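Local coordinates for probable conserved lipoprotein LPPA (Mycobacterium tuberculosis, PDB 2V7S) that is of unknown function but, as a putative lipoprotein confined to pathogenic mycobacteria, is probably held at the cell membrane by its lipid, at residues A61-E64 against R65-T69; I94-S97 against D98-G101; T85-F88 against D89-P92; L49-S52 against M53-K56; L189-K192 against V193-P197. One frame throughout, in Å; residues are numbered along the deposited sequence.

Interaction 1 of 5, residues A61-E64 against R65-T69; sequences AARE and RLTAT
From Ala61 to Thr69 the chain forms one unbroken stretch of alpha-helix, in which Leu66 N bonds to Ala62 O (2.9 Å) and Ala68 N to Glu64 O (3.0 Å). Two of the carbonyls carry a second bond. Ala61 O receives Arg65 N at 3.1 Å and also Arg65 NH1 at 3.1 Å, the latter at the guanidinium edge and nearly straight (165°). A bend at chi2 (134°) curls the arginine chain back to its own helix, where NH1 also forms a salt bridge with Glu64 OE2 (2.9 Å); the carboxylate and guanidinium planes lie 28° apart. On another side of the helix, Arg63 O is approached from opposite faces of its plane by Thr67 N (2.9 Å) and Thr67 OG1 (3.0 Å). The same hydroxyl accepts from Asn118 N, while Arg63, running beside Thr67, carries its NH1 to Ile116 O. Leu66 packs instead on Tyr169 of strand 169-175. The arrangement is that of an amphipathic helix, with an arginine-glutamate pair at its exposed side, and with a threonine hydroxyl bonded to the carbonyl one turn back where the helix meets the 115-118 loop.

Interaction 2 of 5, residues I94-S97 against D98-G101; sequences IQQS and DRNG
Ser97 O is held by two donors at the end of helix 92-100: Gly101 N, in a weak bond of 3.4 Å, and a water at 2.7 Å. That water donates its other proton to Gly101 O (2.6 Å), so it bridges the last turn to the departing chain. Gly101 N makes a shorter bond to Asp98 O, at 3.1 Å. With its positive phi, Gly101 is the first residue to leave helical geometry. One turn earlier the helix is regular, and Asp98 N meets Ile94 O at 2.9 Å in an almost straight bond (170°). The Asp98 carboxylate runs alongside Ile94, pointing the same way, with OD2 3.6 Å from Ile94 CG2; its polar partner is the hydroxyl of Ser119. Arg99 folds back at chi3 (-52°) until one guanidinium face lies over Gln95 O and Gln96 CA, each near the rim of the group. The Gln96 amide stands almost perpendicular to that guanidinium (88°). Two other carbonyls of this end take side-chain donors instead, Arg99 O from Tyr59 OH and Asn100 O from Arg113 NH1. Carbonyls at this end, with weak helical N-H partners or none among these residues, are thus supplemented by a water, a phenol and a guanidinium. The field of this helix end would probably favour the positive charge of Arg99 and disfavour the negative charge of Asp98, whose carboxylate is presumably stabilised in part by Ser119.

Interaction 3 of 5, residues T85-F88 against D89-P92; sequences TWKF and DDDP
A strand-to-helix connection, containing an Asx turn and an N-cap, is bridged at its start by Lys87 and Asp90. Lys87 NZ forms a salt bridge with Asp90 OD2 at 2.6 Å, coming from above the carboxylate plane (46° out of it). Both side chains leave the backbone with CG between N and the carbonyl carbon (chi1 65° in Lys87), a pair of turns that lets the extended lysine slant across to the aspartate. Asp89 points another way: its OD1 accepts from Asp91 N at 3.0 Å, closing the Asx turn. Asp91 in turn caps helix 92-100, its OD1 accepting from Ile94 N and, weakly, from Asn93 N. Within the strand, Trp86 and Phe88 pack edge-to-face, Trp86 CZ3 lying 3.6 Å above the plane of the Phe88 ring and over its centre. This aromatic pair faces helix 59-80, where Trp86 rests on Arg71, Ala74 and Ser78 and bonds through NE1 to Asp75, while Phe88 reaches Thr67. Strand 86-88, outermost in the six-stranded antiparallel sheet of this chain, pairs with strand 120-122, and the segment 89-92 carries the chain from that sheet edge into helix 92-100.

Interaction 4 of 5, residues L49-S52 against M53-K56; sequences LIDS and MRNK
Asp51 and Arg54 lie side by side over the more closely packed part of this helix end, joined by a salt bridge in which Arg54 NE donates to Asp51 OD1 at 3.0 Å. The contact is made on the anti side of the carboxylate but tilted 35° out of its plane, with the two planes 62° apart. A water braces the pair, 2.7 Å from Asp51 OD1 and 3.0 Å from Arg54 NH1, in the plane of the guanidinium. Gly199 N also donates to Asp51 OD1, while Arg54 NH2 makes weak bonds to Val193 O, Leu194 O and Leu196 O, so the ion pair ties helix 37-53 to the C-terminal part of the chain. On the buried side, Ile50 and the selenomethionine Met53 press on Leu189, and Leu49 and Met53 meet Leu41 of the second subunit. Between these flanks the helix is running out, its bonds shifting to the 3-10 pattern: Met53 N reaches Ile50 O at 2.9 Å, and Arg54 N reaches Asp51 O at 3.3 Å, each from well above the carbonyl plane. The outer side is looser. There a water stands between Asn55 N and Asp51 O (2.8 Å from the latter), the pair that a regular helix would bond directly. In exposed Ser52, OG sits between the backbone N and the carbonyl carbon (chi1 76°), which turns it back to bond Leu49 O at 2.8 Å.

Interaction 5 of 5, residues L189-K192 against V193-P197; sequences LLQK and VLDLP
A bend at chi2 (67°) folds the Gln191 side chain along its own helix turn, while Asp195 sends its carboxylate back beside its backbone N (chi1 -71°), and the two ends meet: Gln191 NE2 donates to Asp195 OD1 at 2.8 Å. The acceptor lies in the amide plane, but the amide nitrogen comes from above the carboxylate plane, 48° out of it. Beneath this link the backbones of the same two residues are joined as well, Asp195 N to Gln191 O at 2.9 Å, so side chain and main chain span the same turn. Leu190 is the N-cap residue of the short helix 191-194, and its carbonyl opens the bonding: Leu194 N meets Leu190 O at 3.2 Å in the carbonyl plane, with a weaker bond from Val193 N. This single-turn helix follows strand 188-189 after the single residue Leu190; the strand is an outer one of a small three-stranded antiparallel sheet, just past Cys187 and its disulfide to Cys104. Gln191 N, at the start of the turn, donates to the carboxylate of Glu60. Apolar contacts adjoin this link, Leu194 crossing Gln191 at about a right angle. Leu189 CD1 touches Leu194 CD2 at 3.7 Å, the two leucines slanting over each other, and Leu189 CD2 lies 4.3 Å from Val193 CG1. Both Leu189 and Val193 continue onto Ile50 of helix 37-53. Where the chain leaves the turn, Leu196 N bonds to Val193 O at 2.9 Å, and Leu196 CG sits 3.4 Å from Lys192 O.

In the fold
Along the chain the order is interaction 4, 1, 3, 2, 5. Interactions 4 and 5, with centres 10 Å apart, touch and form one end of the molecule, where helix 37-53 meets helix 191-194 and the second subunit comes into contact. Interaction 3 lies on the opposite side of the chain's centre, about 33 Å from interaction 4 between centres, at the edge of the six-stranded sheet. Interaction 1, on helix 59-80, is the most central; its Thr67 packs on Phe88 of interaction 3 and its Arg63 on helix 92-100 of interaction 2. Interactions 2 and 3 are neighbours in sequence and in space. The five local contacts thus run from the end touched by the second subunit, through helix 59-80, to the edge of the six-stranded sheet.

Interaction 1 of 5, residues A61-E64 against R65-T69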
loop_
_atom_site.group_PDB
_atom_site.type_symbol
_atom_site.label_atom_id
_atom_site.label_comp_id
_atom_site.label_asym_id
_atom_site.label_seq_id
_atom_site.Cartn_x
_atom_site.Cartn_y
_atom_site.Cartn_z
ATOM N N ALA A 61 13.872 3.889 -21.888
ATOM C CA ALA A 61 14.962 3.018 -22.362
ATOM C C ALA A 61 14.457 1.589 -22.527
ATOM O O ALA A 61 14.786 0.905 -23.491
ATOM C CB ALA A 61 16.179 3.039 -21.395
ATOM N N ALA A 62 13.690 1.122 -21.563
ATOM C CA ALA A 62 13.170 -0.249 -21.610
ATOM C C ALA A 62 12.297 -0.510 -22.828
ATOM O O ALA A 62 12.300 -1.615 -23.337
ATOM C CB ALA A 62 12.359 -0.522 -20.367
ATOM N N ARG A 63 11.502 0.480 -23.220
ATOM C CA ARG A 63 10.565 0.348 -24.336
ATOM C C ARG A 63 11.358 0.237 -25.628
ATOM O O ARG A 63 11.028 -0.575 -26.495
ATOM C CB ARG A 63 9.589 1.560 -24.408
ATOM C CG ARG A 63 8.652 1.467 -25.652
ATOM C CD ARG A 63 7.774 2.704 -25.835
ATOM N NE ARG A 63 7.717 3.116 -27.239
ATOM C CZ ARG A 63 7.147 2.450 -28.247
ATOM N NH1 ARG A 63 6.517 1.257 -28.080
ATOM N NH2 ARG A 63 7.225 3.001 -29.460
ATOM N N GLU A 64 12.395 1.065 -25.751
ATOM C CA GLU A 64 13.329 1.002 -26.876
ATOM C C GLU A 64 13.971 -0.390 -27.035
ATOM O O GLU A 64 14.013 -0.967 -28.150
ATOM C CB GLU A 64 14.406 2.110 -26.720
ATOM C CG GLU A 64 15.466 2.066 -27.815
ATOM C CD GLU A 64 16.616 3.043 -27.563
ATOM O OE1 GLU A 64 16.368 4.252 -27.633
ATOM O OE2 GLU A 64 17.763 2.592 -27.326
ATOM N N ARG A 65 14.455 -0.921 -25.927
ATOM C CA ARG A 65 15.146 -2.201 -25.897
ATOM C C ARG A 65 14.200 -3.368 -26.155
ATOM O O ARG A 65 14.565 -4.356 -26.788
ATOM C CB ARG A 65 15.891 -2.368 -24.542
ATOM C CG ARG A 65 17.262 -1.575 -24.564
ATOM C CD ARG A 65 17.568 -0.735 -23.354
ATOM N NE ARG A 65 18.713 0.134 -23.671
ATOM C CZ ARG A 65 18.653 1.319 -24.264
ATOM N NH1 ARG A 65 17.481 1.893 -24.546
ATOM N NH2 ARG A 65 19.777 1.963 -24.530
ATOM N N LEU A 66 12.982 -3.239 -25.657
ATOM C CA LEU A 66 12.002 -4.276 -25.891
ATOM C C LEU A 66 11.565 -4.269 -27.328
ATOM O O LEU A 66 11.341 -5.330 -27.893
ATOM C CB LEU A 66 10.772 -4.040 -25.052
ATOM C CG LEU A 66 10.320 -5.341 -24.427
ATOM C CD1 LEU A 66 11.457 -5.907 -23.493
ATOM C CD2 LEU A 66 8.979 -5.054 -23.701
ATOM N N THR A 67 11.445 -3.086 -27.928
ATOM C CA THR A 67 11.119 -3.026 -29.377
ATOM C C THR A 67 12.241 -3.650 -30.211
ATOM O O THR A 67 11.963 -4.383 -31.182
ATOM C CB THR A 67 10.798 -1.594 -29.827
ATOM O OG1 THR A 67 9.640 -1.172 -29.112
ATOM C CG2 THR A 67 10.533 -1.507 -31.347
ATOM N N ALA A 68 13.493 -3.382 -29.830
ATOM C CA ALA A 68 14.649 -4.051 -30.479
ATOM C C ALA A 68 14.548 -5.581 -30.344
ATOM O O ALA A 68 14.899 -6.307 -31.258
ATOM C CB ALA A 68 15.996 -3.568 -29.892
ATOM N N THR A 69 14.092 -6.051 -29.199
ATOM C CA THR A 69 13.965 -7.502 -28.974
ATOM C C THR A 69 12.862 -8.072 -29.853
ATOM O O THR A 69 12.998 -9.171 -30.389
ATOM C CB THR A 69 13.711 -7.814 -27.486
ATOM O OG1 THR A 69 14.953 -7.601 -26.792
ATOM C CG2 THR A 69 13.273 -9.292 -27.283
#

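Interaction 2 of 5, residues I94-S97 against D98-G101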
loop_
_atom_site.group_PDB
_atom_site.type_symbol
_atom_site.label_atom_id
_atom_site.label_comp_id
_atom_site.label_asym_id
_atom_site.label_seq_id
_atom_site.Cartn_x
_atom_site.Cartn_y
_atom_site.Cartn_z
ATOM N N ILE A 94 -2.620 2.123 -32.929
ATOM C CA ILE A 94 -1.792 1.077 -32.317
ATOM C C ILE A 94 -0.441 1.661 -31.841
ATOM O O ILE A 94 0.044 1.341 -30.737
ATOM C CB ILE A 94 -1.501 -0.073 -33.294
ATOM C CG1 ILE A 94 -2.784 -0.789 -33.683
ATOM C CG2 ILE A 94 -0.506 -1.058 -32.667
ATOM C CD1 ILE A 94 -3.317 -1.836 -32.700
ATOM N N GLN A 95 0.167 2.499 -32.689
ATOM C CA GLN A 95 1.481 3.075 -32.367
ATOM C C GLN A 95 1.355 3.899 -31.087
ATOM O O GLN A 95 2.191 3.775 -30.217
ATOM C CB GLN A 95 2.053 3.918 -33.512
ATOM C CG GLN A 95 2.636 3.088 -34.660
ATOM C CD GLN A 95 2.998 3.924 -35.882
ATOM O OE1 GLN A 95 2.559 5.079 -36.052
ATOM N NE2 GLN A 95 3.791 3.330 -36.762
ATOM N N GLN A 96 0.316 4.734 -30.994
ATOM C CA GLN A 96 0.137 5.571 -29.814
ATOM C C GLN A 96 -0.107 4.721 -28.566
ATOM O O GLN A 96 0.458 4.980 -27.532
ATOM C CB GLN A 96 -1.022 6.548 -30.004
ATOM C CG GLN A 96 -1.169 7.519 -28.836
ATOM C CD GLN A 96 0.062 8.390 -28.682
ATOM O OE1 GLN A 96 0.957 8.102 -27.871
ATOM N NE2 GLN A 96 0.135 9.448 -29.490
ATOM N N SER A 97 -0.971 3.718 -28.685
ATOM C CA SER A 97 -1.242 2.799 -27.591
ATOM C C SER A 97 0.015 2.086 -27.089
ATOM O O SER A 97 0.272 2.040 -25.876
ATOM C CB SER A 97 -2.316 1.786 -28.003
ATOM O OG SER A 97 -2.591 0.927 -26.927
ATOM N N ASP A 98 0.815 1.541 -27.999
ATOM C CA ASP A 98 2.054 0.889 -27.583
ATOM C C ASP A 98 2.976 1.886 -26.885
ATOM O O ASP A 98 3.534 1.576 -25.847
ATOM C CB ASP A 98 2.793 0.275 -28.761
ATOM C CG ASP A 98 2.013 -0.853 -29.415
ATOM O OD1 ASP A 98 1.041 -1.356 -28.793
ATOM O OD2 ASP A 98 2.365 -1.202 -30.560
ATOM N N ARG A 99 3.088 3.072 -27.470
ATOM C CA ARG A 99 3.921 4.167 -26.937
ATOM C C ARG A 99 3.559 4.516 -25.481
ATOM O O ARG A 99 4.432 4.674 -24.626
ATOM C CB ARG A 99 3.769 5.392 -27.852
ATOM C CG ARG A 99 4.622 6.597 -27.502
ATOM C CD ARG A 99 4.315 7.781 -28.454
ATOM N NE ARG A 99 4.412 7.378 -29.861
ATOM C CZ ARG A 99 3.579 7.771 -30.826
ATOM N NH1 ARG A 99 2.568 8.589 -30.561
ATOM N NH2 ARG A 99 3.758 7.339 -32.070
ATOM N N ASN A 100 2.270 4.599 -25.207
ATOM C CA ASN A 100 1.750 4.895 -23.861
ATOM C C ASN A 100 2.005 3.826 -22.783
ATOM O O ASN A 100 1.934 4.117 -21.585
ATOM C CB ASN A 100 0.246 5.127 -23.963
ATOM C CG ASN A 100 -0.105 6.408 -24.698
ATOM O OD1 ASN A 100 0.759 7.259 -24.967
ATOM N ND2 ASN A 100 -1.383 6.539 -25.058
ATOM N N GLY A 101 2.225 2.587 -23.206
ATOM C CA GLY A 101 2.501 1.477 -22.294
ATOM C C GLY A 101 1.314 0.974 -21.465
ATOM O O GLY A 101 0.172 1.353 -21.707
HETATM O O HOH W 1 -1.363 1.803 -23.797
#

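Interaction 3 of 5, residues T85-F88 against D89-P92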
loop_
_atom_site.group_PDB
_atom_site.type_symbol
_atom_site.label_atom_id
_atom_site.label_comp_id
_atom_site.label_asym_id
_atom_site.label_seq_id
_atom_site.Cartn_x
_atom_site.Cartn_y
_atom_site.Cartn_z
ATOM N N THR A 85 7.251 -13.018 -43.571
ATOM C CA THR A 85 7.652 -11.619 -43.522
ATOM C C THR A 85 7.014 -10.955 -42.271
ATOM O O THR A 85 6.126 -11.530 -41.627
ATOM C CB THR A 85 7.161 -10.862 -44.785
ATOM O OG1 THR A 85 5.732 -10.942 -44.874
ATOM C CG2 THR A 85 7.791 -11.436 -46.082
ATOM N N TRP A 86 7.458 -9.751 -41.947
ATOM C CA TRP A 86 6.898 -9.012 -40.822
ATOM C C TRP A 86 7.077 -7.520 -41.010
ATOM O O TRP A 86 7.885 -7.072 -41.825
ATOM C CB TRP A 86 7.527 -9.447 -39.491
ATOM C CG TRP A 86 8.968 -9.039 -39.316
ATOM C CD1 TRP A 86 10.078 -9.697 -39.781
ATOM C CD2 TRP A 86 9.444 -7.871 -38.647
ATOM N NE1 TRP A 86 11.221 -9.009 -39.418
ATOM C CE2 TRP A 86 10.858 -7.877 -38.737
ATOM C CE3 TRP A 86 8.813 -6.821 -37.977
ATOM C CZ2 TRP A 86 11.666 -6.872 -38.157
ATOM C CZ3 TRP A 86 9.608 -5.800 -37.404
ATOM C CH2 TRP A 86 11.028 -5.854 -37.491
ATOM N N LYS A 87 6.301 -6.760 -40.243
ATOM C CA LYS A 87 6.518 -5.314 -40.098
ATOM C C LYS A 87 6.034 -4.911 -38.704
ATOM O O LYS A 87 5.219 -5.622 -38.093
ATOM C CB LYS A 87 5.730 -4.540 -41.164
ATOM C CG LYS A 87 4.205 -4.667 -41.036
ATOM C CD LYS A 87 3.460 -3.933 -42.179
ATOM C CE LYS A 87 1.976 -3.797 -41.869
ATOM N NZ LYS A 87 1.280 -2.725 -42.742
ATOM N N PHE A 88 6.532 -3.779 -38.209
ATOM C CA PHE A 88 5.901 -3.125 -37.110
ATOM C C PHE A 88 4.569 -2.612 -37.594
ATOM O O PHE A 88 4.459 -2.070 -38.671
ATOM C CB PHE A 88 6.767 -2.001 -36.552
ATOM C CG PHE A 88 7.929 -2.508 -35.784
ATOM C CD1 PHE A 88 9.226 -2.250 -36.209
ATOM C CD2 PHE A 88 7.721 -3.278 -34.641
ATOM C CE1 PHE A 88 10.334 -2.759 -35.467
ATOM C CE2 PHE A 88 8.783 -3.777 -33.900
ATOM C CZ PHE A 88 10.099 -3.522 -34.325
ATOM N N ASP A 89 3.538 -2.825 -36.799
ATOM C CA ASP A 89 2.200 -2.373 -37.145
ATOM C C ASP A 89 2.263 -0.865 -37.358
ATOM O O ASP A 89 2.742 -0.138 -36.510
ATOM C CB ASP A 89 1.279 -2.718 -35.983
ATOM C CG ASP A 89 -0.199 -2.558 -36.301
ATOM O OD1 ASP A 89 -0.611 -1.745 -37.170
ATOM O OD2 ASP A 89 -0.962 -3.276 -35.621
ATOM N N ASP A 90 1.749 -0.408 -38.486
ATOM C CA ASP A 90 1.843 0.990 -38.847
ATOM C C ASP A 90 0.574 1.779 -38.476
ATOM O O ASP A 90 0.494 2.977 -38.733
ATOM C CB ASP A 90 2.134 1.112 -40.354
ATOM C CG ASP A 90 1.155 0.344 -41.188
ATOM O OD1 ASP A 90 0.549 0.942 -42.111
ATOM O OD2 ASP A 90 0.963 -0.865 -40.906
ATOM N N ASP A 91 -0.407 1.123 -37.862
ATOM C CA ASP A 91 -1.643 1.853 -37.530
ATOM C C ASP A 91 -1.322 2.936 -36.498
ATOM O O ASP A 91 -0.684 2.635 -35.487
ATOM C CB ASP A 91 -2.729 0.929 -37.039
ATOM C CG ASP A 91 -3.981 1.678 -36.660
ATOM O OD1 ASP A 91 -4.077 2.152 -35.522
ATOM O OD2 ASP A 91 -4.873 1.810 -37.505
ATOM N N PRO A 92 -1.746 4.189 -36.759
ATOM C CA PRO A 92 -1.307 5.292 -35.882
ATOM C C PRO A 92 -1.842 5.168 -34.451
ATOM O O PRO A 92 -1.148 5.545 -33.496
ATOM C CB PRO A 92 -1.833 6.545 -36.592
ATOM C CG PRO A 92 -3.027 6.048 -37.390
ATOM C CD PRO A 92 -2.634 4.673 -37.847
#

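Interaction 4 of 5, residues L49-S52 against M53-K56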
loop_
_atom_site.group_PDB
_atom_site.type_symbol
_atom_site.label_atom_id
_atom_site.label_comp_id
_atom_site.label_asym_id
_atom_site.label_seq_id
_atom_site.Cartn_x
_atom_site.Cartn_y
_atom_site.Cartn_z
ATOM N N LEU A 49 9.929 2.702 -2.133
ATOM C CA LEU A 49 9.559 1.858 -3.273
ATOM C C LEU A 49 10.141 2.447 -4.553
ATOM O O LEU A 49 10.842 1.773 -5.323
ATOM C CB LEU A 49 8.031 1.742 -3.413
ATOM C CG LEU A 49 7.520 0.865 -4.577
ATOM C CD1 LEU A 49 7.872 -0.557 -4.312
ATOM C CD2 LEU A 49 6.010 0.958 -4.663
ATOM N N ILE A 50 9.845 3.718 -4.779
ATOM C CA ILE A 50 10.401 4.426 -5.929
ATOM C C ILE A 50 11.929 4.355 -5.944
ATOM O O ILE A 50 12.525 3.957 -6.954
ATOM C CB ILE A 50 9.874 5.870 -5.938
ATOM C CG1 ILE A 50 8.364 5.814 -6.274
ATOM C CG2 ILE A 50 10.676 6.752 -6.924
ATOM C CD1 ILE A 50 7.611 7.113 -6.069
ATOM N N ASP A 51 12.557 4.695 -4.819
ATOM C CA ASP A 51 14.022 4.743 -4.735
ATOM C C ASP A 51 14.640 3.381 -5.040
ATOM O O ASP A 51 15.664 3.279 -5.739
ATOM C CB ASP A 51 14.498 5.232 -3.391
ATOM C CG ASP A 51 14.409 6.753 -3.241
ATOM O OD1 ASP A 51 14.054 7.487 -4.203
ATOM O OD2 ASP A 51 14.690 7.199 -2.122
ATOM N N SER A 52 13.993 2.319 -4.568
ATOM C CA SER A 52 14.505 0.969 -4.840
ATOM C C SER A 52 14.424 0.551 -6.319
ATOM O O SER A 52 15.023 -0.454 -6.714
ATOM C CB SER A 52 13.797 -0.062 -3.953
ATOM O OG SER A 52 12.511 -0.295 -4.449
HETATM N N MSE A 53 13.666 1.298 -7.118
HETATM C CA MSE A 53 13.477 0.987 -8.564
HETATM C C MSE A 53 14.364 1.843 -9.486
HETATM O O MSE A 53 14.442 1.597 -10.714
HETATM C CB MSE A 53 12.012 1.157 -8.962
HETATM C CG MSE A 53 11.133 0.008 -8.494
HETATM SE SE MSE A 53 9.245 0.399 -8.781
HETATM C CE MSE A 53 9.281 0.365 -10.685
ATOM N N ARG A 54 15.023 2.842 -8.899
ATOM C CA ARG A 54 15.952 3.703 -9.640
ATOM C C ARG A 54 17.019 2.926 -10.435
ATOM O O ARG A 54 17.213 3.134 -11.661
ATOM C CB ARG A 54 16.535 4.797 -8.724
ATOM C CG ARG A 54 15.500 5.876 -8.373
ATOM C CD ARG A 54 16.048 6.916 -7.375
ATOM N NE ARG A 54 14.972 7.831 -6.992
ATOM C CZ ARG A 54 14.679 8.942 -7.659
ATOM N NH1 ARG A 54 13.667 9.717 -7.272
ATOM N NH2 ARG A 54 15.405 9.278 -8.698
ATOM N N ASN A 55 17.662 1.980 -9.770
ATOM C CA ASN A 55 18.632 1.098 -10.436
ATOM C C ASN A 55 18.178 0.389 -11.736
ATOM O O ASN A 55 19.011 -0.128 -12.484
ATOM C CB ASN A 55 19.106 0.037 -9.451
ATOM C CG ASN A 55 18.117 -1.103 -9.346
ATOM O OD1 ASN A 55 18.366 -2.196 -9.849
ATOM N ND2 ASN A 55 16.964 -0.834 -8.756
ATOM N N LYS A 56 16.870 0.332 -11.998
ATOM C CA LYS A 56 16.382 -0.394 -13.160
ATOM C C LYS A 56 16.467 0.418 -14.437
ATOM O O LYS A 56 16.287 -0.134 -15.527
ATOM C CB LYS A 56 14.921 -0.867 -13.000
ATOM C CG LYS A 56 14.641 -1.799 -11.809
ATOM C CD LYS A 56 13.116 -2.001 -11.603
ATOM C CE LYS A 56 12.361 -2.518 -12.844
ATOM N NZ LYS A 56 12.782 -3.863 -13.344
HETATM O O HOH W 2 17.728 1.793 -6.911
HETATM O O HOH W 3 12.008 9.133 -4.854
#

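Interaction 5 of 5, residues L189-K192 against V193-P197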
loop_
_atom_site.group_PDB
_atom_site.type_symbol
_atom_site.label_atom_id
_atom_site.label_comp_id
_atom_site.label_asym_id
_atom_site.label_seq_id
_atom_site.Cartn_x
_atom_site.Cartn_y
_atom_site.Cartn_z
ATOM N N LEU A 189 10.279 3.055 -13.703
ATOM C CA LEU A 189 10.062 4.477 -13.482
ATOM C C LEU A 189 10.255 5.248 -14.770
ATOM O O LEU A 189 11.186 4.985 -15.537
ATOM C CB LEU A 189 11.084 5.000 -12.436
ATOM C CG LEU A 189 11.145 4.365 -11.036
ATOM C CD1 LEU A 189 12.216 5.012 -10.138
ATOM C CD2 LEU A 189 9.759 4.568 -10.390
ATOM N N LEU A 190 9.397 6.239 -14.997
ATOM C CA LEU A 190 9.602 7.172 -16.077
ATOM C C LEU A 190 10.917 7.942 -15.873
ATOM O O LEU A 190 11.300 8.206 -14.739
ATOM C CB LEU A 190 8.423 8.164 -16.076
ATOM C CG LEU A 190 7.007 7.555 -16.200
ATOM C CD1 LEU A 190 5.919 8.637 -16.081
ATOM C CD2 LEU A 190 6.848 6.807 -17.534
ATOM N N GLN A 191 11.597 8.315 -16.956
ATOM C CA GLN A 191 12.795 9.133 -16.816
ATOM C C GLN A 191 12.547 10.420 -15.995
ATOM O O GLN A 191 13.400 10.832 -15.223
ATOM C CB GLN A 191 13.445 9.456 -18.174
ATOM C CG GLN A 191 14.694 10.324 -18.008
ATOM C CD GLN A 191 15.796 9.555 -17.308
ATOM O OE1 GLN A 191 15.973 8.360 -17.565
ATOM N NE2 GLN A 191 16.541 10.214 -16.439
ATOM N N LYS A 192 11.365 11.022 -16.097
ATOM C CA LYS A 192 11.108 12.239 -15.293
ATOM C C LYS A 192 11.181 12.006 -13.772
ATOM O O LYS A 192 11.593 12.899 -13.008
ATOM C CB LYS A 192 9.787 12.887 -15.693
ATOM C CG LYS A 192 8.545 12.004 -15.536
ATOM C CD LYS A 192 7.302 12.910 -15.683
ATOM C CE LYS A 192 6.014 12.149 -15.475
ATOM N NZ LYS A 192 4.829 13.010 -15.840
ATOM N N VAL A 193 10.794 10.800 -13.335
ATOM C CA VAL A 193 10.969 10.399 -11.923
ATOM C C VAL A 193 12.438 10.135 -11.582
ATOM O O VAL A 193 12.929 10.538 -10.508
ATOM C CB VAL A 193 10.029 9.196 -11.539
ATOM C CG1 VAL A 193 10.166 8.822 -10.065
ATOM C CG2 VAL A 193 8.566 9.559 -11.872
ATOM N N LEU A 194 13.161 9.493 -12.508
ATOM C CA LEU A 194 14.604 9.276 -12.298
ATOM C C LEU A 194 15.335 10.595 -12.171
ATOM O O LEU A 194 16.322 10.676 -11.451
ATOM C CB LEU A 194 15.205 8.418 -13.415
ATOM C CG LEU A 194 14.595 7.014 -13.460
ATOM C CD1 LEU A 194 14.995 6.247 -14.694
ATOM C CD2 LEU A 194 14.997 6.224 -12.272
ATOM N N ASP A 195 14.838 11.638 -12.833
ATOM C CA ASP A 195 15.442 12.983 -12.702
ATOM C C ASP A 195 15.117 13.683 -11.381
ATOM O O ASP A 195 15.701 14.717 -11.072
ATOM C CB ASP A 195 15.081 13.879 -13.888
ATOM C CG ASP A 195 15.778 13.449 -15.161
ATOM O OD1 ASP A 195 16.720 12.623 -15.073
ATOM O OD2 ASP A 195 15.389 13.911 -16.253
ATOM N N LEU A 196 14.186 13.121 -10.609
ATOM C CA LEU A 196 13.901 13.646 -9.268
ATOM C C LEU A 196 14.956 13.163 -8.298
ATOM O O LEU A 196 15.398 12.035 -8.404
ATOM C CB LEU A 196 12.514 13.199 -8.792
ATOM C CG LEU A 196 11.378 13.601 -9.726
ATOM C CD1 LEU A 196 10.078 13.154 -9.127
ATOM C CD2 LEU A 196 11.378 15.122 -9.981
ATOM N N PRO A 197 15.350 14.016 -7.325
ATOM C CA PRO A 197 16.402 13.592 -6.407
ATOM C C PRO A 197 15.841 12.421 -5.605
ATOM O O PRO A 197 14.642 12.389 -5.338
ATOM C CB PRO A 197 16.584 14.797 -5.487
ATOM C CG PRO A 197 15.888 15.935 -6.150
ATOM C CD PRO A 197 14.809 15.338 -6.978
#